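Local coordinates for monovalent Na+/H+ antiporter subunit D (PDB 7D3U), which forms the D subunit of the Mrp complex, a bacterial membrane machine that exchanges sodium ions for protons, at residues Ala221-Pro235 / Arg297-Gly309. Numbering follows the deposited sequence.
Sequences AAVVPVHGWLARAYP and RSILAFHMVSQIG. With LMT (dodecyl-beta-D-maltoside), chain M.
Apolar packing, with no clear hydrogen bond across it, joins A221, A222, L230, A231 and P235 to one side of helix 296-316 in this buried contact within the transmembrane helix bundle. Residues 221-235 span the break in a transmembrane helix: helix 204-221 ends in a Schellman motif at A222, an irregular linker follows, and H227 is N-cap of the short helix 228-231. Discontinuous helices of this kind characterise the homologous antiporter-like subunits of Mrp complexes and complex I, and the case illustrates how a break can pack against a continuous helix. At the break, V305 brings CG1 to 3.6 Å from A222 O, while its CG2 meets L230 CD2. L230 also sends CD2 to the methyl CE of M304, the two side chains crossing at about a right angle. The same methyl lies 3.5 Å from Y234 CD2, part of a Met-aromatic contact whose sulfur stands obliquely to the ring. Farther along, small residues let the backbones draw close, A231 CA and A301 CA lying 5.0 Å apart; P235 CG rests on S298 CA. R297, its chain bent at chi3 (39°), carries its guanidinium to the backbone carbonyls of Y234 and P235, 2.7 Å separating NH2 from P235 O, while NE forms a salt bridge with E348. A leucine in place of R297 would probably leave E348 without this charged mate and the P235 carbonyl without its polar neighbour. R232 makes salt bridges with D564 of subunit A and D103 of subunit C. Over one face of F302, A231 CB makes a CH-pi contact 3.6 Å from the ring centroid, 17° off the normal.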
ATOM      1  N   ALA A 221      -4.691  -4.066  -1.002  1.00 66.35           N
ATOM      2  CA  ALA A 221      -5.301  -3.040  -0.172  1.00 66.35           C
ATOM      3  C   ALA A 221      -4.897  -3.134   1.292  1.00 66.35           C
ATOM      4  O   ALA A 221      -5.246  -2.241   2.069  1.00 66.35           O
ATOM      5  CB  ALA A 221      -6.826  -3.111  -0.282  1.00 66.35           C
ATOM      6  N   ALA A 222      -4.180  -4.189   1.682  1.00 67.66           N
ATOM      7  CA  ALA A 222      -3.672  -4.357   3.043  1.00 67.66           C
ATOM      8  C   ALA A 222      -4.810  -4.425   4.065  1.00 67.66           C
ATOM      9  O   ALA A 222      -4.946  -3.574   4.944  1.00 67.66           O
ATOM     10  CB  ALA A 222      -2.676  -3.250   3.397  1.00 67.66           C
ATOM     11  N   VAL A 223      -5.633  -5.463   3.929  1.00 69.48           N
ATOM     12  CA  VAL A 223      -6.633  -5.796   4.938  1.00 69.48           C
ATOM     13  C   VAL A 223      -5.932  -6.528   6.075  1.00 69.48           C
ATOM     14  O   VAL A 223      -4.742  -6.838   5.976  1.00 69.48           O
ATOM     15  CB  VAL A 223      -7.778  -6.629   4.341  1.00 69.48           C
ATOM     16  CG1 VAL A 223      -8.452  -5.858   3.224  1.00 69.48           C
ATOM     17  CG2 VAL A 223      -7.240  -7.935   3.815  1.00 69.48           C
ATOM     18  N   VAL A 224      -6.656  -6.797   7.169  1.00 72.02           N
ATOM     19  CA  VAL A 224      -5.991  -7.178   8.420  1.00 72.02           C
ATOM     20  C   VAL A 224      -5.167  -8.461   8.392  1.00 72.02           C
ATOM     21  O   VAL A 224      -4.176  -8.543   9.138  1.00 72.02           O
ATOM     22  CB  VAL A 224      -7.019  -7.254   9.570  1.00 72.02           C
ATOM     23  CG1 VAL A 224      -8.137  -8.233   9.290  1.00 72.02           C
ATOM     24  CG2 VAL A 224      -6.316  -7.627  10.857  1.00 72.02           C
ATOM     25  N   PRO A 225      -5.493  -9.490   7.593  1.00 69.95           N
ATOM     26  CA  PRO A 225      -4.688 -10.716   7.695  1.00 69.95           C
ATOM     27  C   PRO A 225      -3.388 -10.504   6.943  1.00 69.95           C
ATOM     28  O   PRO A 225      -2.364 -11.080   7.330  1.00 69.95           O
ATOM     29  CB  PRO A 225      -5.550 -11.806   7.041  1.00 69.95           C
ATOM     30  CG  PRO A 225      -6.918 -11.232   6.950  1.00 69.95           C
ATOM     31  CD  PRO A 225      -6.702  -9.772   6.784  1.00 69.95           C
ATOM     32  N   VAL A 226      -3.392  -9.687   5.898  1.00 68.85           N
ATOM     33  CA  VAL A 226      -2.186  -9.357   5.146  1.00 68.85           C
ATOM     34  C   VAL A 226      -2.050  -7.838   5.167  1.00 68.85           C
ATOM     35  O   VAL A 226      -2.533  -7.126   4.284  1.00 68.85           O
ATOM     36  CB  VAL A 226      -2.228  -9.913   3.721  1.00 68.85           C
ATOM     37  CG1 VAL A 226      -2.027 -11.402   3.761  1.00 68.85           C
ATOM     38  CG2 VAL A 226      -3.576  -9.628   3.075  1.00 68.85           C
ATOM     39  N   HIS A 227      -1.359  -7.322   6.180  1.00 72.29           N
ATOM     40  CA  HIS A 227      -1.181  -5.885   6.341  1.00 72.29           C
ATOM     41  C   HIS A 227       0.234  -5.472   6.696  1.00 72.29           C
ATOM     42  O   HIS A 227       0.596  -4.317   6.439  1.00 72.29           O
ATOM     43  CB  HIS A 227      -2.125  -5.344   7.422  1.00 72.29           C
ATOM     44  CG  HIS A 227      -1.894  -5.941   8.775  1.00 72.29           C
ATOM     45  ND1 HIS A 227      -0.858  -5.549   9.595  1.00 72.29           N
ATOM     46  CD2 HIS A 227      -2.566  -6.901   9.451  1.00 72.29           C
ATOM     47  CE1 HIS A 227      -0.902  -6.244  10.719  1.00 72.29           C
ATOM     48  NE2 HIS A 227      -1.930  -7.071  10.657  1.00 72.29           N
ATOM     49  N   GLY A 228       1.044  -6.358   7.277  1.00 75.19           N
ATOM     50  CA  GLY A 228       2.387  -5.990   7.681  1.00 75.19           C
ATOM     51  C   GLY A 228       3.276  -5.561   6.538  1.00 75.19           C
ATOM     52  O   GLY A 228       4.257  -4.846   6.762  1.00 75.19           O
ATOM     53  N   TRP A 229       2.958  -5.976   5.313  1.00 71.11           N
ATOM     54  CA  TRP A 229       3.786  -5.589   4.179  1.00 71.11           C
ATOM     55  C   TRP A 229       3.650  -4.107   3.866  1.00 71.11           C
ATOM     56  O   TRP A 229       4.573  -3.508   3.305  1.00 71.11           O
ATOM     57  CB  TRP A 229       3.426  -6.432   2.959  1.00 71.11           C
ATOM     58  CG  TRP A 229       2.144  -6.042   2.292  1.00 71.11           C
ATOM     59  CD1 TRP A 229       0.926  -6.628   2.460  1.00 71.11           C
ATOM     60  CD2 TRP A 229       1.956  -4.999   1.329  1.00 71.11           C
ATOM     61  NE1 TRP A 229      -0.010  -6.007   1.673  1.00 71.11           N
ATOM     62  CE2 TRP A 229       0.599  -5.004   0.968  1.00 71.11           C
ATOM     63  CE3 TRP A 229       2.806  -4.059   0.742  1.00 71.11           C
ATOM     64  CZ2 TRP A 229       0.070  -4.105   0.050  1.00 71.11           C
ATOM     65  CZ3 TRP A 229       2.279  -3.170  -0.167  1.00 71.11           C
ATOM     66  CH2 TRP A 229       0.926  -3.198  -0.506  1.00 71.11           C
ATOM     67  N   LEU A 230       2.517  -3.500   4.212  1.00 72.76           N
ATOM     68  CA  LEU A 230       2.318  -2.080   3.959  1.00 72.76           C
ATOM     69  C   LEU A 230       2.817  -1.211   5.100  1.00 72.76           C
ATOM     70  O   LEU A 230       3.269  -0.087   4.861  1.00 72.76           O
ATOM     71  CB  LEU A 230       0.837  -1.791   3.708  1.00 72.76           C
ATOM     72  CG  LEU A 230       0.511  -0.375   3.242  1.00 72.76           C
ATOM     73  CD1 LEU A 230      -0.676  -0.401   2.305  1.00 72.76           C
ATOM     74  CD2 LEU A 230       0.238   0.526   4.427  1.00 72.76           C
ATOM     75  N   ALA A 231       2.743  -1.706   6.335  1.00 72.70           N
ATOM     76  CA  ALA A 231       3.275  -0.963   7.466  1.00 72.70           C
ATOM     77  C   ALA A 231       4.796  -0.980   7.502  1.00 72.70           C
ATOM     78  O   ALA A 231       5.395  -0.166   8.211  1.00 72.70           O
ATOM     79  CB  ALA A 231       2.717  -1.527   8.770  1.00 72.70           C
ATOM     80  N   ARG A 232       5.431  -1.885   6.759  1.00 76.78           N
ATOM     81  CA  ARG A 232       6.880  -2.014   6.742  1.00 76.78           C
ATOM     82  C   ARG A 232       7.490  -1.663   5.392  1.00 76.78           C
ATOM     83  O   ARG A 232       8.646  -2.012   5.138  1.00 76.78           O
ATOM     84  CB  ARG A 232       7.285  -3.433   7.141  1.00 76.78           C
ATOM     85  CG  ARG A 232       6.733  -3.881   8.479  1.00 76.78           C
ATOM     86  CD  ARG A 232       7.326  -3.075   9.616  1.00 76.78           C
ATOM     87  NE  ARG A 232       8.778  -3.200   9.665  1.00 76.78           N
ATOM     88  CZ  ARG A 232       9.552  -2.545  10.522  1.00 76.78           C
ATOM     89  NH1 ARG A 232      10.865  -2.719  10.496  1.00 76.78           N
ATOM     90  NH2 ARG A 232       9.014  -1.718  11.406  1.00 76.78           N
ATOM     91  N   ALA A 233       6.745  -0.993   4.515  1.00 73.40           N
ATOM     92  CA  ALA A 233       7.289  -0.610   3.219  1.00 73.40           C
ATOM     93  C   ALA A 233       7.085   0.874   2.949  1.00 73.40           C
ATOM     94  O   ALA A 233       7.910   1.506   2.283  1.00 73.40           O
ATOM     95  CB  ALA A 233       6.658  -1.439   2.103  1.00 73.40           C
ATOM     96  N   TYR A 234       5.996   1.438   3.457  1.00 74.48           N
ATOM     97  CA  TYR A 234       5.712   2.853   3.250  1.00 74.48           C
ATOM     98  C   TYR A 234       6.569   3.754   4.137  1.00 74.48           C
ATOM     99  O   TYR A 234       7.009   4.812   3.671  1.00 74.48           O
ATOM    100  CB  TYR A 234       4.227   3.145   3.477  1.00 74.48           C
ATOM    101  CG  TYR A 234       3.370   2.916   2.255  1.00 74.48           C
ATOM    102  CD1 TYR A 234       3.429   1.719   1.559  1.00 74.48           C
ATOM    103  CD2 TYR A 234       2.511   3.901   1.793  1.00 74.48           C
ATOM    104  CE1 TYR A 234       2.651   1.504   0.442  1.00 74.48           C
ATOM    105  CE2 TYR A 234       1.728   3.694   0.675  1.00 74.48           C
ATOM    106  CZ  TYR A 234       1.803   2.494   0.004  1.00 74.48           C
ATOM    107  OH  TYR A 234       1.027   2.281  -1.110  1.00 74.48           O
ATOM    108  N   PRO A 235       6.817   3.408   5.408  1.00 73.70           N
ATOM    109  CA  PRO A 235       7.748   4.233   6.197  1.00 73.70           C
ATOM    110  C   PRO A 235       9.119   4.381   5.565  1.00 73.70           C
ATOM    111  O   PRO A 235       9.707   5.467   5.620  1.00 73.70           O
ATOM    112  CB  PRO A 235       7.821   3.484   7.531  1.00 73.70           C
ATOM    113  CG  PRO A 235       6.509   2.845   7.656  1.00 73.70           C
ATOM    114  CD  PRO A 235       6.107   2.443   6.269  1.00 73.70           C
ATOM    115  N   ARG A 297       6.053   8.766  10.544  1.00 75.22           N
ATOM    116  CA  ARG A 297       5.561   8.254   9.273  1.00 75.22           C
ATOM    117  C   ARG A 297       5.249   6.767   9.314  1.00 75.22           C
ATOM    118  O   ARG A 297       4.606   6.264   8.388  1.00 75.22           O
ATOM    119  CB  ARG A 297       6.568   8.536   8.158  1.00 75.22           C
ATOM    120  CG  ARG A 297       5.916   8.842   6.823  1.00 75.22           C
ATOM    121  CD  ARG A 297       6.795   9.722   5.961  1.00 75.22           C
ATOM    122  NE  ARG A 297       8.200   9.351   6.071  1.00 75.22           N
ATOM    123  CZ  ARG A 297       8.770   8.376   5.373  1.00 75.22           C
ATOM    124  NH1 ARG A 297       8.054   7.669   4.512  1.00 75.22           N
ATOM    125  NH2 ARG A 297      10.057   8.108   5.538  1.00 75.22           N
ATOM    126  N   SER A 298       5.681   6.054  10.350  1.00 73.25           N
ATOM    127  CA  SER A 298       5.289   4.664  10.521  1.00 73.25           C
ATOM    128  C   SER A 298       3.943   4.521  11.212  1.00 73.25           C
ATOM    129  O   SER A 298       3.322   3.457  11.118  1.00 73.25           O
ATOM    130  CB  SER A 298       6.350   3.906  11.319  1.00 73.25           C
ATOM    131  OG  SER A 298       5.762   2.862  12.072  1.00 73.25           O
ATOM    132  N   ILE A 299       3.487   5.564  11.904  1.00 72.03           N
ATOM    133  CA  ILE A 299       2.142   5.561  12.465  1.00 72.03           C
ATOM    134  C   ILE A 299       1.108   5.701  11.357  1.00 72.03           C
ATOM    135  O   ILE A 299       0.077   5.015  11.356  1.00 72.03           O
ATOM    136  CB  ILE A 299       2.011   6.684  13.510  1.00 72.03           C
ATOM    137  CG1 ILE A 299       2.590   6.239  14.851  1.00 72.03           C
ATOM    138  CG2 ILE A 299       0.568   7.113  13.656  1.00 72.03           C
ATOM    139  CD1 ILE A 299       2.616   7.328  15.891  1.00 72.03           C
ATOM    140  N   LEU A 300       1.372   6.587  10.396  1.00 69.83           N
ATOM    141  CA  LEU A 300       0.424   6.841   9.323  1.00 69.83           C
ATOM    142  C   LEU A 300       0.211   5.629   8.429  1.00 69.83           C
ATOM    143  O   LEU A 300      -0.852   5.512   7.823  1.00 69.83           O
ATOM    144  CB  LEU A 300       0.886   8.037   8.493  1.00 69.83           C
ATOM    145  CG  LEU A 300       1.128   9.319   9.287  1.00 69.83           C
ATOM    146  CD1 LEU A 300       1.668  10.411   8.387  1.00 69.83           C
ATOM    147  CD2 LEU A 300      -0.152   9.770   9.959  1.00 69.83           C
ATOM    148  N   ALA A 301       1.174   4.709   8.353  1.00 70.03           N
ATOM    149  CA  ALA A 301       0.963   3.494   7.571  1.00 70.03           C
ATOM    150  C   ALA A 301      -0.106   2.612   8.206  1.00 70.03           C
ATOM    151  O   ALA A 301      -1.049   2.167   7.534  1.00 70.03           O
ATOM    152  CB  ALA A 301       2.278   2.732   7.424  1.00 70.03           C
ATOM    153  N   PHE A 302       0.024   2.339   9.504  1.00 69.90           N
ATOM    154  CA  PHE A 302      -1.006   1.575  10.197  1.00 69.90           C
ATOM    155  C   PHE A 302      -2.334   2.318  10.208  1.00 69.90           C
ATOM    156  O   PHE A 302      -3.400   1.692  10.148  1.00 69.90           O
ATOM    157  CB  PHE A 302      -0.555   1.265  11.619  1.00 69.90           C
ATOM    158  CG  PHE A 302       0.176  -0.035  11.756  1.00 69.90           C
ATOM    159  CD1 PHE A 302      -0.472  -1.235  11.537  1.00 69.90           C
ATOM    160  CD2 PHE A 302       1.509  -0.057  12.117  1.00 69.90           C
ATOM    161  CE1 PHE A 302       0.198  -2.430  11.666  1.00 69.90           C
ATOM    162  CE2 PHE A 302       2.183  -1.249  12.249  1.00 69.90           C
ATOM    163  CZ  PHE A 302       1.526  -2.437  12.023  1.00 69.90           C
ATOM    164  N   HIS A 303      -2.297   3.651  10.276  1.00 70.80           N
ATOM    165  CA  HIS A 303      -3.538   4.411  10.179  1.00 70.80           C
ATOM    166  C   HIS A 303      -4.169   4.259   8.805  1.00 70.80           C
ATOM    167  O   HIS A 303      -5.395   4.218   8.680  1.00 70.80           O
ATOM    168  CB  HIS A 303      -3.288   5.882  10.491  1.00 70.80           C
ATOM    169  CG  HIS A 303      -3.448   6.220  11.936  1.00 70.80           C
ATOM    170  ND1 HIS A 303      -2.776   7.261  12.536  1.00 70.80           N
ATOM    171  CD2 HIS A 303      -4.202   5.649  12.905  1.00 70.80           C
ATOM    172  CE1 HIS A 303      -3.111   7.319  13.812  1.00 70.80           C
ATOM    173  NE2 HIS A 303      -3.973   6.352  14.062  1.00 70.80           N
ATOM    174  N   MET A 304      -3.346   4.180   7.760  1.00 72.89           N
ATOM    175  CA  MET A 304      -3.869   3.920   6.425  1.00 72.89           C
ATOM    176  C   MET A 304      -4.504   2.542   6.354  1.00 72.89           C
ATOM    177  O   MET A 304      -5.533   2.360   5.699  1.00 72.89           O
ATOM    178  CB  MET A 304      -2.753   4.051   5.393  1.00 72.89           C
ATOM    179  CG  MET A 304      -3.238   4.069   3.962  1.00 72.89           C
ATOM    180  SD  MET A 304      -2.004   4.776   2.863  1.00 72.89           S
ATOM    181  CE  MET A 304      -0.540   3.955   3.474  1.00 72.89           C
ATOM    182  N   VAL A 305      -3.910   1.559   7.031  1.00 69.61           N
ATOM    183  CA  VAL A 305      -4.516   0.228   7.091  1.00 69.61           C
ATOM    184  C   VAL A 305      -5.885   0.300   7.762  1.00 69.61           C
ATOM    185  O   VAL A 305      -6.871  -0.278   7.279  1.00 69.61           O
ATOM    186  CB  VAL A 305      -3.584  -0.756   7.820  1.00 69.61           C
ATOM    187  CG1 VAL A 305      -4.321  -2.041   8.139  1.00 69.61           C
ATOM    188  CG2 VAL A 305      -2.357  -1.044   6.980  1.00 69.61           C
ATOM    189  N   SER A 306      -5.968   1.018   8.882  1.00 69.75           N
ATOM    190  CA  SER A 306      -7.236   1.116   9.602  1.00 69.75           C
ATOM    191  C   SER A 306      -8.288   1.855   8.784  1.00 69.75           C
ATOM    192  O   SER A 306      -9.458   1.461   8.762  1.00 69.75           O
ATOM    193  CB  SER A 306      -7.025   1.807  10.948  1.00 69.75           C
ATOM    194  OG  SER A 306      -7.073   3.214  10.807  1.00 69.75           O
ATOM    195  N   GLN A 307      -7.894   2.923   8.093  1.00 68.43           N
ATOM    196  CA  GLN A 307      -8.854   3.642   7.265  1.00 68.43           C
ATOM    197  C   GLN A 307      -9.244   2.840   6.031  1.00 68.43           C
ATOM    198  O   GLN A 307     -10.350   3.012   5.510  1.00 68.43           O
ATOM    199  CB  GLN A 307      -8.297   5.004   6.863  1.00 68.43           C
ATOM    200  CG  GLN A 307      -7.934   5.894   8.037  1.00 68.43           C
ATOM    201  CD  GLN A 307      -9.115   6.201   8.928  1.00 68.43           C
ATOM    202  OE1 GLN A 307      -9.146   5.808  10.094  1.00 68.43           O
ATOM    203  NE2 GLN A 307     -10.091   6.919   8.390  1.00 68.43           N
ATOM    204  N   ILE A 308      -8.358   1.971   5.541  1.00 68.25           N
ATOM    205  CA  ILE A 308      -8.737   1.055   4.472  1.00 68.25           C
ATOM    206  C   ILE A 308      -9.796   0.086   4.971  1.00 68.25           C
ATOM    207  O   ILE A 308     -10.763  -0.223   4.264  1.00 68.25           O
ATOM    208  CB  ILE A 308      -7.498   0.314   3.936  1.00 68.25           C
ATOM    209  CG1 ILE A 308      -6.718   1.211   2.978  1.00 68.25           C
ATOM    210  CG2 ILE A 308      -7.903  -0.971   3.246  1.00 68.25           C
ATOM    211  CD1 ILE A 308      -7.555   1.764   1.860  1.00 68.25           C
ATOM    212  N   GLY A 309      -9.632  -0.403   6.198  1.00 68.10           N
ATOM    213  CA  GLY A 309     -10.692  -1.190   6.808  1.00 68.10           C
ATOM    214  C   GLY A 309     -11.979  -0.402   6.953  1.00 68.10           C
ATOM    215  O   GLY A 309     -13.075  -0.953   6.830  1.00 68.10           O
TER
HETATM  216  C1  LMT M 607     -16.520 -21.767   7.207  1.00 74.44           C
HETATM  217  C2  LMT M 607     -16.062 -20.345   7.094  1.00 74.44           C
HETATM  218  C3  LMT M 607     -14.652 -20.132   6.653  1.00 74.44           C
HETATM  219  C4  LMT M 607     -14.349 -18.668   6.819  1.00 74.44           C
HETATM  220  C5  LMT M 607     -13.026 -18.343   6.216  1.00 74.44           C
HETATM  221  C6  LMT M 607     -12.634 -16.925   6.455  1.00 74.44           C
HETATM  222  C7  LMT M 607     -11.405 -16.607   5.661  1.00 74.44           C
HETATM  223  C8  LMT M 607     -11.156 -15.141   5.711  1.00 74.44           C
HETATM  224  C9  LMT M 607     -10.248 -14.659   4.632  1.00 74.44           C
HETATM  225  C10 LMT M 607      -9.873 -13.238   4.939  1.00 74.44           C
HETATM  226  C11 LMT M 607      -9.446 -12.524   3.697  1.00 74.44           C
HETATM  227  C12 LMT M 607      -8.897 -11.170   3.983  1.00 74.44           C